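Local atomic coordinates of alpha-catenin-like protein hmp-1 (Caenorhabditis elegans, PDB entry 5H5M), a protein that links the cadherin–catenin complex of adherens junctions to actin filaments and is required for cell migration and cell shape changes during embryonic body enclosure and elongation. Residues L124-P129 with D222-L227; N157-V162 with A184-L189. All blocks are in the same frame, centred on the assembly; numbering follows the deposited sequence.

Interaction 1: residues L124-P129 with D222-L227; sequences LDTRTP and DKVRLL
D125 OD1 accepts two backbone N-H groups, from T128 N at 3.2 Å and more weakly from R127 N, and so shapes the turn that sets T126 and R127 against V224 and R225 of the helix 207-233. The bond from T128 N is nearly straight (169°) but arrives from above the carboxylate plane. The other oxygen, D125 OD2, takes the hydroxyl hydrogen of T128 OG1 at 2.7 Å with its syn lone pair, which should fix the rotation of the carboxylate. Across the contact, T126 and V224 lie side by side, pointing opposite ways, and the methyl V224 CG1 lies 3.7 Å from T126 CB. This methyl stands anti to the backbone N (chi1 165°) and also touches T126 OG1, at 3.8 Å. Farther out, the extended chain of R127 brings its guanidinium edge to that of R225, with NH1 of R127 4.1 Å from NH2 of R225 and the planes turned 43° apart. Such like charges would be expected to repel; D222 OD1 forms a long salt bridge in the plane of the R225 group, and F221 makes a cation-pi contact with R127. No hydrogen bond crosses the contact. The arrangement is a side-chain capping turn ahead of helix 128-137, laid against a neighbouring helix of an M-domain bundle in the vinculin/alpha-catenin family.

Interaction 2: residues N157-V162 with A184-L189; sequences NEIVSV and AQLEKL
Helix segments 157-162 and 184-189 run antiparallel, their axes 9.4 Å apart at closest approach and 161° apart in direction, with V160 and E187 nearest in the backbone register. They belong to helices 142-166 and 173-202, which follow each other in the chain as a helical hairpin within a helical bundle of the M domain, the architecture of the vinculin/alpha-catenin family. The contact is apolar and largely buried, and no hydrogen bond crosses it. V160 supplies the largest share through one branch: its CG2 methyl, anti to the carbonyl carbon and beside the backbone N, lies against the backbone of the opposite helix, 3.9 Å from E187 N. The same methyl reaches E187 CB at 4.1 Å and L186 CB at 4.2 Å, so it bridges two consecutive residues. Beside it, I159 and L186 cross at about a right angle and touch through their outermost methyls, I159 CD1 and L186 CD1, 4.2 Å apart. I159 places CG1 between its backbone N and carbonyl carbon (chi1 60°), and from there CD1 extends toward the leucine. Neighbouring parts of the fold close this interior: W220 of helix 207-233 packs on L186, and F123, in the loop after helix 92-122, touches I159. At the exposed margin the E187 side chain runs nearly perpendicular to that of V160 and continues extended, carrying OE1 to a salt bridge with R164 NH2, farther along helix 142-166.

How the interactions relate
Interactions 1 and 2 lie with their centres 11 Å apart on the same side of the chain's centre, and interaction 2 falls within the sequence span bridged by interaction 1. L186 of interaction 2 makes most of the connection: its CD2 methyl meets K223 CB at 3.5 Å and V224 CG2 at 3.9 Å, while its CD1 methyl lies 3.6 Å from L227 CD2. V224 therefore divides its branches, CG1 serving interaction 1 and CG2 facing L186, and its side chain also touches I159. Helix 207-233 thus packs against both helices of the hairpin in interaction 2 while the turn 124-129 lies against it, so that buried V224 and L186 connect the partly buried contact of the turn with the buried contact of the hairpin.

Interaction 1: residues L124-P129 with D222-L227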
loop_
_atom_site.group_PDB
_atom_site.type_symbol
_atom_site.label_atom_id
_atom_site.label_comp_id
_atom_site.label_asym_id
_atom_site.label_seq_id
_atom_site.Cartn_x
_atom_site.Cartn_y
_atom_site.Cartn_z
ATOM N N LEU A 124 6.826 2.482 -2.943
ATOM C CA LEU A 124 7.100 2.271 -4.363
ATOM C C LEU A 124 8.508 2.730 -4.737
ATOM O O LEU A 124 9.045 2.309 -5.758
ATOM C CB LEU A 124 6.052 2.978 -5.240
ATOM C CG LEU A 124 5.962 4.498 -5.425
ATOM C CD1 LEU A 124 6.955 5.019 -6.456
ATOM C CD2 LEU A 124 4.545 4.873 -5.844
ATOM N N ASP A 125 9.103 3.591 -3.917
ATOM C CA ASP A 125 10.457 4.071 -4.178
ATOM C C ASP A 125 11.128 4.548 -2.898
ATOM O O ASP A 125 11.053 5.725 -2.546
ATOM C CB ASP A 125 10.437 5.196 -5.217
ATOM C CG ASP A 125 11.827 5.576 -5.698
ATOM O OD1 ASP A 125 12.816 4.969 -5.233
ATOM O OD2 ASP A 125 11.928 6.473 -6.561
ATOM N N THR A 126 11.797 3.628 -2.212
ATOM C CA THR A 126 12.423 3.935 -0.930
ATOM C C THR A 126 13.907 4.284 -1.065
ATOM O O THR A 126 14.574 4.569 -0.070
ATOM C CB THR A 126 12.282 2.758 0.052
ATOM O OG1 THR A 126 12.848 1.580 -0.535
ATOM C CG2 THR A 126 10.821 2.508 0.380
ATOM N N ARG A 127 14.422 4.265 -2.289
ATOM C CA ARG A 127 15.837 4.551 -2.503
ATOM C C ARG A 127 16.100 5.984 -2.964
ATOM O O ARG A 127 16.955 6.670 -2.401
ATOM C CB ARG A 127 16.442 3.567 -3.514
ATOM C CG ARG A 127 17.747 2.950 -3.027
ATOM C CD ARG A 127 18.521 2.215 -4.117
ATOM N NE ARG A 127 19.950 2.136 -3.802
ATOM C CZ ARG A 127 20.484 1.321 -2.894
ATOM N NH1 ARG A 127 19.717 0.491 -2.198
ATOM N NH2 ARG A 127 21.796 1.332 -2.686
ATOM N N THR A 128 15.356 6.434 -3.970
ATOM C CA THR A 128 15.625 7.715 -4.626
ATOM C C THR A 128 15.691 8.955 -3.716
ATOM O O THR A 128 16.597 9.773 -3.883
ATOM C CB THR A 128 14.578 7.989 -5.735
ATOM O OG1 THR A 128 14.551 6.890 -6.653
ATOM C CG2 THR A 128 14.917 9.260 -6.498
ATOM N N PRO A 129 14.750 9.110 -2.762
ATOM C CA PRO A 129 14.817 10.337 -1.955
ATOM C C PRO A 129 16.145 10.538 -1.220
ATOM O O PRO A 129 16.630 11.668 -1.161
ATOM C CB PRO A 129 13.677 10.159 -0.949
ATOM C CG PRO A 129 12.712 9.262 -1.631
ATOM C CD PRO A 129 13.550 8.313 -2.436
ATOM N N ASP A 222 19.390 -0.327 5.561
ATOM C CA ASP A 222 19.266 -1.608 6.256
ATOM C C ASP A 222 17.946 -1.699 7.021
ATOM O O ASP A 222 17.295 -2.744 7.025
ATOM C CB ASP A 222 20.436 -1.828 7.219
ATOM C CG ASP A 222 21.744 -2.124 6.502
ATOM O OD1 ASP A 222 21.714 -2.412 5.286
ATOM O OD2 ASP A 222 22.804 -2.077 7.162
ATOM N N LYS A 223 17.558 -0.603 7.669
ATOM C CA LYS A 223 16.325 -0.569 8.452
ATOM C C LYS A 223 15.089 -0.550 7.559
ATOM O O LYS A 223 14.090 -1.203 7.861
ATOM C CB LYS A 223 16.302 0.647 9.380
ATOM C CG LYS A 223 17.407 0.685 10.419
ATOM C CD LYS A 223 17.285 -0.449 11.413
ATOM C CE LYS A 223 18.373 -0.365 12.471
ATOM N NZ LYS A 223 18.298 -1.502 13.427
ATOM N N VAL A 224 15.154 0.204 6.464
ATOM C CA VAL A 224 14.047 0.264 5.515
ATOM C C VAL A 224 13.810 -1.106 4.875
ATOM O O VAL A 224 12.668 -1.533 4.700
ATOM C CB VAL A 224 14.298 1.321 4.416
ATOM C CG1 VAL A 224 13.346 1.126 3.238
ATOM C CG2 VAL A 224 14.162 2.722 4.993
ATOM N N ARG A 225 14.896 -1.796 4.538
ATOM C CA ARG A 225 14.810 -3.128 3.952
ATOM C C ARG A 225 14.125 -4.091 4.920
ATOM O O ARG A 225 13.263 -4.879 4.532
ATOM C CB ARG A 225 16.204 -3.637 3.580
ATOM C CG ARG A 225 16.223 -5.007 2.921
ATOM C CD ARG A 225 17.607 -5.335 2.374
ATOM N NE ARG A 225 17.994 -4.434 1.289
ATOM C CZ ARG A 225 18.896 -3.461 1.400
ATOM N NH1 ARG A 225 19.519 -3.256 2.552
ATOM N NH2 ARG A 225 19.177 -2.692 0.356
ATOM N N LEU A 226 14.522 -4.008 6.185
ATOM C CA LEU A 226 13.913 -4.785 7.253
ATOM C C LEU A 226 12.414 -4.498 7.351
ATOM O O LEU A 226 11.599 -5.413 7.422
ATOM C CB LEU A 226 14.602 -4.474 8.585
ATOM C CG LEU A 226 13.961 -5.043 9.850
ATOM C CD1 LEU A 226 13.857 -6.534 9.710
ATOM C CD2 LEU A 226 14.772 -4.692 11.085
ATOM N N LEU A 227 12.063 -3.217 7.350
ATOM C CA LEU A 227 10.678 -2.796 7.505
ATOM C C LEU A 227 9.826 -3.236 6.320
ATOM O O LEU A 227 8.691 -3.686 6.490
ATOM C CB LEU A 227 10.600 -1.278 7.674
ATOM C CG LEU A 227 9.194 -0.676 7.627
ATOM C CD1 LEU A 227 8.355 -1.207 8.773
ATOM C CD2 LEU A 227 9.244 0.847 7.648
#

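Interaction 2: residues N157-V162 with A184-L189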
loop_
_atom_site.group_PDB
_atom_site.type_symbol
_atom_site.label_atom_id
_atom_site.label_comp_id
_atom_site.label_asym_id
_atom_site.label_seq_id
_atom_site.Cartn_x
_atom_site.Cartn_y
_atom_site.Cartn_z
ATOM N N ASN A 157 8.513 10.318 7.292
ATOM C CA ASN A 157 7.267 10.414 8.047
ATOM C C ASN A 157 6.187 9.492 7.493
ATOM O O ASN A 157 5.429 8.887 8.250
ATOM C CB ASN A 157 6.742 11.851 8.054
ATOM C CG ASN A 157 7.701 12.821 8.709
ATOM O OD1 ASN A 157 8.617 12.420 9.423
ATOM N ND2 ASN A 157 7.484 14.113 8.477
ATOM N N GLU A 158 6.122 9.389 6.169
ATOM C CA GLU A 158 5.110 8.560 5.527
ATOM C C GLU A 158 5.320 7.074 5.820
ATOM O O GLU A 158 4.394 6.396 6.269
ATOM C CB GLU A 158 5.094 8.800 4.018
ATOM C CG GLU A 158 3.928 8.126 3.305
ATOM C CD GLU A 158 3.909 8.404 1.810
ATOM O OE1 GLU A 158 4.812 9.116 1.319
ATOM O OE2 GLU A 158 2.987 7.906 1.127
ATOM N N ILE A 159 6.528 6.564 5.583
ATOM C CA ILE A 159 6.759 5.133 5.766
ATOM C C ILE A 159 6.617 4.746 7.233
ATOM O O ILE A 159 6.206 3.633 7.543
ATOM C CB ILE A 159 8.150 4.676 5.249
ATOM C CG1 ILE A 159 9.285 5.399 5.973
ATOM C CG2 ILE A 159 8.258 4.870 3.743
ATOM C CD1 ILE A 159 10.645 4.770 5.730
ATOM N N VAL A 160 6.934 5.674 8.131
ATOM C CA VAL A 160 6.776 5.425 9.558
ATOM C C VAL A 160 5.294 5.343 9.913
ATOM O O VAL A 160 4.851 4.397 10.562
ATOM C CB VAL A 160 7.461 6.520 10.407
ATOM C CG1 VAL A 160 6.946 6.494 11.840
ATOM C CG2 VAL A 160 8.978 6.340 10.376
ATOM N N SER A 161 4.537 6.335 9.464
ATOM C CA SER A 161 3.102 6.396 9.708
ATOM C C SER A 161 2.364 5.199 9.114
ATOM O O SER A 161 1.509 4.602 9.767
ATOM C CB SER A 161 2.531 7.696 9.140
ATOM O OG SER A 161 1.119 7.714 9.235
ATOM N N VAL A 162 2.697 4.857 7.873
ATOM C CA VAL A 162 2.070 3.730 7.188
ATOM C C VAL A 162 2.387 2.407 7.890
ATOM O O VAL A 162 1.512 1.548 8.037
ATOM C CB VAL A 162 2.518 3.659 5.710
ATOM C CG1 VAL A 162 2.064 2.359 5.066
ATOM C CG2 VAL A 162 1.974 4.855 4.939
ATOM N N ALA A 184 10.032 2.992 14.891
ATOM C CA ALA A 184 10.532 3.945 15.881
ATOM C C ALA A 184 12.011 4.265 15.661
ATOM O O ALA A 184 12.455 5.387 15.914
ATOM C CB ALA A 184 10.312 3.411 17.293
ATOM N N GLN A 185 12.774 3.277 15.199
ATOM C CA GLN A 185 14.192 3.484 14.918
ATOM C C GLN A 185 14.390 4.369 13.687
ATOM O O GLN A 185 15.264 5.236 13.674
ATOM C CB GLN A 185 14.909 2.146 14.731
ATOM C CG GLN A 185 15.130 1.388 16.027
ATOM C CD GLN A 185 15.822 0.055 15.817
ATOM O OE1 GLN A 185 15.173 -0.966 15.594
ATOM N NE2 GLN A 185 17.148 0.058 15.891
ATOM N N LEU A 186 13.572 4.152 12.661
ATOM C CA LEU A 186 13.620 4.977 11.457
ATOM C C LEU A 186 13.203 6.411 11.763
ATOM O O LEU A 186 13.794 7.364 11.256
ATOM C CB LEU A 186 12.728 4.388 10.365
ATOM C CG LEU A 186 13.299 3.162 9.649
ATOM C CD1 LEU A 186 12.232 2.461 8.819
ATOM C CD2 LEU A 186 14.462 3.573 8.771
ATOM N N GLU A 187 12.182 6.552 12.599
ATOM C CA GLU A 187 11.706 7.860 13.032
ATOM C C GLU A 187 12.807 8.624 13.767
ATOM O O GLU A 187 12.925 9.847 13.658
ATOM C CB GLU A 187 10.478 7.694 13.926
ATOM C CG GLU A 187 9.920 8.981 14.499
ATOM C CD GLU A 187 8.690 8.734 15.350
ATOM O OE1 GLU A 187 8.791 7.975 16.339
ATOM O OE2 GLU A 187 7.619 9.287 15.023
ATOM N N LYS A 188 13.615 7.880 14.513
ATOM C CA LYS A 188 14.745 8.434 15.243
ATOM C C LYS A 188 15.898 8.796 14.302
ATOM O O LYS A 188 16.502 9.862 14.411
ATOM C CB LYS A 188 15.207 7.426 16.294
ATOM C CG LYS A 188 16.456 7.797 17.061
ATOM C CD LYS A 188 16.802 6.690 18.047
ATOM C CE LYS A 188 15.581 6.292 18.869
ATOM N NZ LYS A 188 15.809 5.047 19.658
ATOM N N LEU A 189 16.182 7.896 13.368
ATOM C CA LEU A 189 17.328 8.013 12.474
ATOM C C LEU A 189 17.171 9.096 11.394
ATOM O O LEU A 189 18.147 9.756 11.020
ATOM C CB LEU A 189 17.584 6.655 11.816
ATOM C CG LEU A 189 18.850 6.449 10.988
ATOM C CD1 LEU A 189 20.091 6.736 11.815
ATOM C CD2 LEU A 189 18.888 5.033 10.438
#